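Local coordinates for protein gluconate kinase (Lactobacillus acidophilus, PDB 3LL3) that probably phosphorylates a sugar substrate with ATP, as an FGGY-family carbohydrate kinase, and is seen with both ATP and D-xylulose bound, at residues Cys282-Ala285 / His289-Leu292; Ser75-Met80 / Gly240-Ile245. All coordinates share one frame; numbering follows the deposited sequence.

Contact 1. Residues Cys282-Ala285 / His289-Leu292; sequences CYPA and HYLL
Tyr-283 and Leu-291 form the hydrogen-bonded pair of two antiparallel strands. Tyr-283 N gives a nearly straight bond to Leu-291 O at 2.8 Å, with an N-H...O angle of 174°. Leu-291 N returns one to Tyr-283 O at 2.8 Å, from above the carbonyl plane. A third bond, Ala-285 N to His-289 O, holds the pair near the turn. Leu-291 brings its CB to 3.4 Å from Tyr-283 O. The Tyr-283 ring leads away from Leu-291, stacks on Phe-281 and touches the bound D-xylulose.

Cys-282 lies on the other face with Pro-284, Tyr-290 and Leu-292. With SG anti to the backbone N (chi1 172°), its sulfur touches Leu-292 CD2 at 3.6 Å and also meets Tyr-290 CB at 4.0 Å. The sulfur stands oblique to the Tyr-290 ring. That ring passes its CD2-CE2 side across the proline, with CD2 3.8 Å from Pro-284 CB. Its hydroxyl is hydrogen-bonded to Lys-287 O in the turn. Replacing Tyr-290 with an alanine would probably open a gap beside Pro-284 and leave Lys-287 O without this partner.

Strand 263-269 pairs with the far edge of 289-292. The pair 282-285 and 289-292 is a beta hairpin at one edge of the C-terminal domain's sheet, and it supplies Tyr-283 to the D-xylulose pocket.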
loop_
_atom_site.group_PDB
_atom_site.type_symbol
_atom_site.label_atom_id
_atom_site.label_comp_id
_atom_site.label_asym_id
_atom_site.label_seq_id
_atom_site.Cartn_x
_atom_site.Cartn_y
_atom_site.Cartn_z
ATOM N N CYS A 282 -3.236 -14.241 -28.372
ATOM C CA CYS A 282 -2.535 -14.705 -29.565
ATOM C C CYS A 282 -3.384 -14.354 -30.787
ATOM O O CYS A 282 -4.450 -14.948 -30.998
ATOM C CB CYS A 282 -2.241 -16.204 -29.491
ATOM S SG CYS A 282 -1.567 -16.953 -31.012
ATOM N N TYR A 283 -2.931 -13.358 -31.552
ATOM C CA TYR A 283 -3.667 -12.825 -32.705
ATOM C C TYR A 283 -2.889 -13.132 -33.983
ATOM O O TYR A 283 -1.825 -12.529 -34.234
ATOM C CB TYR A 283 -3.846 -11.296 -32.631
ATOM C CG TYR A 283 -4.587 -10.763 -31.415
ATOM C CD1 TYR A 283 -5.529 -11.542 -30.744
ATOM C CD2 TYR A 283 -4.372 -9.460 -30.965
ATOM C CE1 TYR A 283 -6.220 -11.046 -29.649
ATOM C CE2 TYR A 283 -5.048 -8.958 -29.859
ATOM C CZ TYR A 283 -5.974 -9.760 -29.208
ATOM O OH TYR A 283 -6.666 -9.280 -28.121
ATOM N N PRO A 284 -3.409 -14.061 -34.799
ATOM C CA PRO A 284 -2.741 -14.396 -36.068
ATOM C C PRO A 284 -2.544 -13.180 -36.982
ATOM O O PRO A 284 -3.381 -12.269 -36.983
ATOM C CB PRO A 284 -3.714 -15.390 -36.732
ATOM C CG PRO A 284 -4.493 -15.985 -35.614
ATOM C CD PRO A 284 -4.580 -14.918 -34.530
ATOM N N ALA A 285 -1.458 -13.177 -37.752
ATOM C CA ALA A 285 -1.240 -12.179 -38.798
ATOM C C ALA A 285 -1.292 -12.872 -40.173
ATOM O O ALA A 285 -1.755 -12.308 -41.171
ATOM C CB ALA A 285 0.116 -11.473 -38.584
ATOM N N HIS A 289 2.926 -16.208 -38.856
ATOM C CA HIS A 289 3.196 -15.087 -37.956
ATOM C C HIS A 289 1.996 -14.879 -37.022
ATOM O O HIS A 289 0.877 -14.651 -37.486
ATOM C CB HIS A 289 3.494 -13.791 -38.734
ATOM C CG HIS A 289 4.692 -13.881 -39.628
ATOM N ND1 HIS A 289 4.647 -14.470 -40.874
ATOM C CD2 HIS A 289 5.967 -13.455 -39.459
ATOM C CE1 HIS A 289 5.844 -14.404 -41.434
ATOM N NE2 HIS A 289 6.664 -13.798 -40.593
ATOM N N TYR A 290 2.255 -14.955 -35.716
ATOM C CA TYR A 290 1.239 -14.821 -34.680
ATOM C C TYR A 290 1.675 -13.782 -33.651
ATOM O O TYR A 290 2.776 -13.853 -33.117
ATOM C CB TYR A 290 0.968 -16.194 -34.019
ATOM C CG TYR A 290 0.502 -17.180 -35.062
ATOM C CD1 TYR A 290 1.411 -17.786 -35.923
ATOM C CD2 TYR A 290 -0.851 -17.438 -35.250
ATOM C CE1 TYR A 290 0.991 -18.664 -36.912
ATOM C CE2 TYR A 290 -1.282 -18.309 -36.249
ATOM C CZ TYR A 290 -0.356 -18.918 -37.074
ATOM O OH TYR A 290 -0.777 -19.781 -38.066
ATOM N N LEU A 291 0.802 -12.816 -33.386
ATOM C CA LEU A 291 1.114 -11.737 -32.467
ATOM C C LEU A 291 0.707 -12.116 -31.055
ATOM O O LEU A 291 -0.486 -12.305 -30.763
ATOM C CB LEU A 291 0.433 -10.435 -32.903
ATOM C CG LEU A 291 0.761 -9.192 -32.058
ATOM C CD1 LEU A 291 2.149 -8.650 -32.402
ATOM C CD2 LEU A 291 -0.302 -8.119 -32.318
ATOM N N LEU A 292 1.703 -12.275 -30.187
ATOM C CA LEU A 292 1.452 -12.527 -28.782
ATOM C C LEU A 292 1.598 -11.235 -28.017
ATOM O O LEU A 292 2.490 -10.439 -28.294
ATOM C CB LEU A 292 2.429 -13.559 -28.221
ATOM C CG LEU A 292 2.630 -14.850 -29.021
ATOM C CD1 LEU A 292 3.624 -15.760 -28.283
ATOM C CD2 LEU A 292 1.306 -15.567 -29.258
#

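Contact 2. Residues Ser75-Met80 / Gly240-Ile245; sequences SWSSQM and GYLSTI. With XUL (D-xylulose), chain E.
Leu-242 points from its helix at the strand and touches it with one branch. Its CD1 meets Ser-77 CB at 3.5 Å and Trp-76 O, also at 3.5 Å. Ser-77 faces the helix, and its OG, anti to the backbone N (chi1 173°), comes to 3.8 Å from Leu-242 CD1. Its hydroxyl makes a weak hydrogen bond to Asp-10. No hydrogen bond joins the two segments, so the contact is plain packing.

Met-80, built as selenomethionine, points toward the helix start. Its selenium lies 4.4 Å from Gly-240 N. Gly-240 has no side chain, which lets the selenium lie close to the helix backbone. Met-80 also lines the sugar pocket. Met-80 N donates a hydrogen bond to O5 of D-xylulose at 3.0 Å, 163° at the hydrogen. Met-80 CB sits against C5 of the sugar at 3.4 Å, and SE lies 3.7 Å from C1. The side chain thus runs along the sugar from one end to the other. His-81, Asp-239 and Arg-344 add further hydrogen bonds to the sugar.

Trp-76 leaves the strand on the side away from helix 239-245, and its side chain packs on Lys-158 and Ile-161 of helix 157-166. Strand 70-78 lies between strands 4-11 and 232-238, and helix 239-245 follows directly from the latter.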
loop_
_atom_site.group_PDB
_atom_site.type_symbol
_atom_site.label_atom_id
_atom_site.label_comp_id
_atom_site.label_asym_id
_atom_site.label_seq_id
_atom_site.Cartn_x
_atom_site.Cartn_y
_atom_site.Cartn_z
ATOM N N SER A 75 -3.036 3.571 -46.819
ATOM C CA SER A 75 -3.017 2.360 -46.015
ATOM C C SER A 75 -3.503 2.643 -44.591
ATOM O O SER A 75 -3.489 3.793 -44.128
ATOM C CB SER A 75 -1.605 1.770 -46.007
ATOM O OG SER A 75 -1.598 0.476 -45.426
ATOM N N TRP A 76 -3.904 1.584 -43.888
ATOM C CA TRP A 76 -4.694 1.746 -42.671
ATOM C C TRP A 76 -4.146 0.983 -41.478
ATOM O O TRP A 76 -3.802 -0.194 -41.589
ATOM C CB TRP A 76 -6.154 1.345 -42.941
ATOM C CG TRP A 76 -6.739 2.117 -44.063
ATOM C CD1 TRP A 76 -6.683 1.804 -45.392
ATOM C CD2 TRP A 76 -7.451 3.354 -43.970
ATOM N NE1 TRP A 76 -7.322 2.775 -46.134
ATOM C CE2 TRP A 76 -7.809 3.732 -45.280
ATOM C CE3 TRP A 76 -7.835 4.175 -42.902
ATOM C CZ2 TRP A 76 -8.520 4.897 -45.550
ATOM C CZ3 TRP A 76 -8.539 5.331 -43.172
ATOM C CH2 TRP A 76 -8.868 5.685 -44.489
ATOM N N SER A 77 -4.037 1.688 -40.353
ATOM C CA SER A 77 -3.808 1.095 -39.047
ATOM C C SER A 77 -5.041 1.464 -38.220
ATOM O O SER A 77 -5.575 2.569 -38.359
ATOM C CB SER A 77 -2.545 1.667 -38.413
ATOM O OG SER A 77 -2.406 1.213 -37.081
ATOM N N SER A 78 -5.534 0.540 -37.405
ATOM C CA SER A 78 -6.814 0.771 -36.739
ATOM C C SER A 78 -6.886 0.173 -35.332
ATOM O O SER A 78 -6.326 -0.894 -35.083
ATOM C CB SER A 78 -7.949 0.203 -37.606
ATOM O OG SER A 78 -9.196 0.278 -36.938
ATOM N N GLN A 79 -7.587 0.867 -34.436
ATOM C CA GLN A 79 -7.976 0.310 -33.153
ATOM C C GLN A 79 -8.606 -1.065 -33.377
ATOM O O GLN A 79 -9.124 -1.344 -34.451
ATOM C CB GLN A 79 -9.014 1.213 -32.490
ATOM C CG GLN A 79 -10.313 1.272 -33.271
ATOM C CD GLN A 79 -11.273 2.332 -32.759
ATOM O OE1 GLN A 79 -11.238 3.488 -33.187
ATOM N NE2 GLN A 79 -12.167 1.927 -31.871
HETATM N N MSE A 80 -8.548 -1.909 -32.358
HETATM C CA MSE A 80 -9.046 -3.275 -32.437
HETATM C C MSE A 80 -10.325 -3.464 -31.640
HETATM O O MSE A 80 -10.662 -2.632 -30.807
HETATM C CB MSE A 80 -7.999 -4.244 -31.912
HETATM C CG MSE A 80 -6.701 -4.194 -32.672
HETATM SE SE MSE A 80 -5.435 -5.561 -32.053
HETATM C CE MSE A 80 -6.276 -7.127 -32.937
ATOM N N GLY A 240 -2.054 -2.980 -33.030
ATOM C CA GLY A 240 -1.182 -3.887 -32.302
ATOM C C GLY A 240 -0.116 -4.545 -33.162
ATOM O O GLY A 240 1.066 -4.560 -32.806
ATOM N N TYR A 241 -0.533 -5.095 -34.296
ATOM C CA TYR A 241 0.389 -5.741 -35.217
ATOM C C TYR A 241 1.316 -4.730 -35.866
ATOM O O TYR A 241 2.526 -4.929 -35.907
ATOM C CB TYR A 241 -0.387 -6.462 -36.313
ATOM C CG TYR A 241 0.511 -7.027 -37.386
ATOM C CD1 TYR A 241 1.304 -8.145 -37.145
ATOM C CD2 TYR A 241 0.584 -6.428 -38.629
ATOM C CE1 TYR A 241 2.130 -8.662 -38.138
ATOM C CE2 TYR A 241 1.405 -6.931 -39.619
ATOM C CZ TYR A 241 2.171 -8.048 -39.370
ATOM O OH TYR A 241 2.981 -8.522 -40.374
ATOM N N LEU A 242 0.734 -3.664 -36.416
ATOM C CA LEU A 242 1.505 -2.653 -37.110
ATOM C C LEU A 242 2.507 -1.938 -36.184
ATOM O O LEU A 242 3.635 -1.665 -36.595
ATOM C CB LEU A 242 0.580 -1.659 -37.804
ATOM C CG LEU A 242 -0.173 -2.282 -38.989
ATOM C CD1 LEU A 242 -1.061 -1.264 -39.692
ATOM C CD2 LEU A 242 0.799 -2.898 -39.968
ATOM N N SER A 243 2.088 -1.629 -34.959
ATOM C CA SER A 243 2.969 -1.016 -33.980
ATOM C C SER A 243 4.163 -1.914 -33.667
ATOM O O SER A 243 5.218 -1.420 -33.320
ATOM C CB SER A 243 2.221 -0.714 -32.679
ATOM O OG SER A 243 1.385 0.404 -32.868
ATOM N N THR A 244 3.974 -3.230 -33.770
ATOM C CA THR A 244 5.045 -4.196 -33.515
ATOM C C THR A 244 6.050 -4.277 -34.678
ATOM O O THR A 244 7.275 -4.081 -34.480
ATOM C CB THR A 244 4.474 -5.596 -33.206
ATOM O OG1 THR A 244 3.511 -5.494 -32.157
ATOM C CG2 THR A 244 5.595 -6.548 -32.772
ATOM N N ILE A 245 5.561 -4.555 -35.888
ATOM C CA ILE A 245 6.477 -4.536 -37.020
ATOM C C ILE A 245 6.994 -3.115 -37.293
ATOM O O ILE A 245 8.081 -2.950 -37.820
ATOM C CB ILE A 245 5.896 -5.161 -38.312
ATOM C CG1 ILE A 245 4.808 -4.274 -38.921
ATOM C CG2 ILE A 245 5.367 -6.573 -38.044
ATOM C CD1 ILE A 245 4.403 -4.703 -40.354
HETATM C C1 XUL E . -4.440 -4.672 -28.651
HETATM C C2 XUL E . -5.631 -4.716 -27.677
HETATM C C3 XUL E . -6.368 -3.406 -27.282
HETATM C C4 XUL E . -6.062 -2.175 -28.157
HETATM C C5 XUL E . -6.675 -2.247 -29.569
HETATM O O1 XUL E . -3.263 -5.059 -27.983
HETATM O O2 XUL E . -5.954 -5.772 -27.188
HETATM O O3 XUL E . -6.016 -3.054 -25.967
HETATM O O4 XUL E . -6.584 -1.047 -27.493
HETATM O O5 XUL E . -6.843 -0.962 -30.118
#

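In the fold
Contact 2 comes first along the chain. Residues 75-80 meet 240-245 across 159 intervening residues, so it closes a long loop within the N-terminal FGGY domain. Contact 1 follows in the C-terminal FGGY domain and closes a short hairpin, with three residues between its segments. The two loops lie in series and neither nests nor crosses. Their centres are about 12 Å apart, and they touch directly. Leu-291 CD1 packs against Thr-244 OG1 at 3.4 Å, and Ala-285 against Tyr-241. Met-80 CE lies 3.6 Å from Tyr-283 CD2. Helix 239-245 therefore packs on both strand 70-78 and the hairpin, joining the two domains beside D-xylulose.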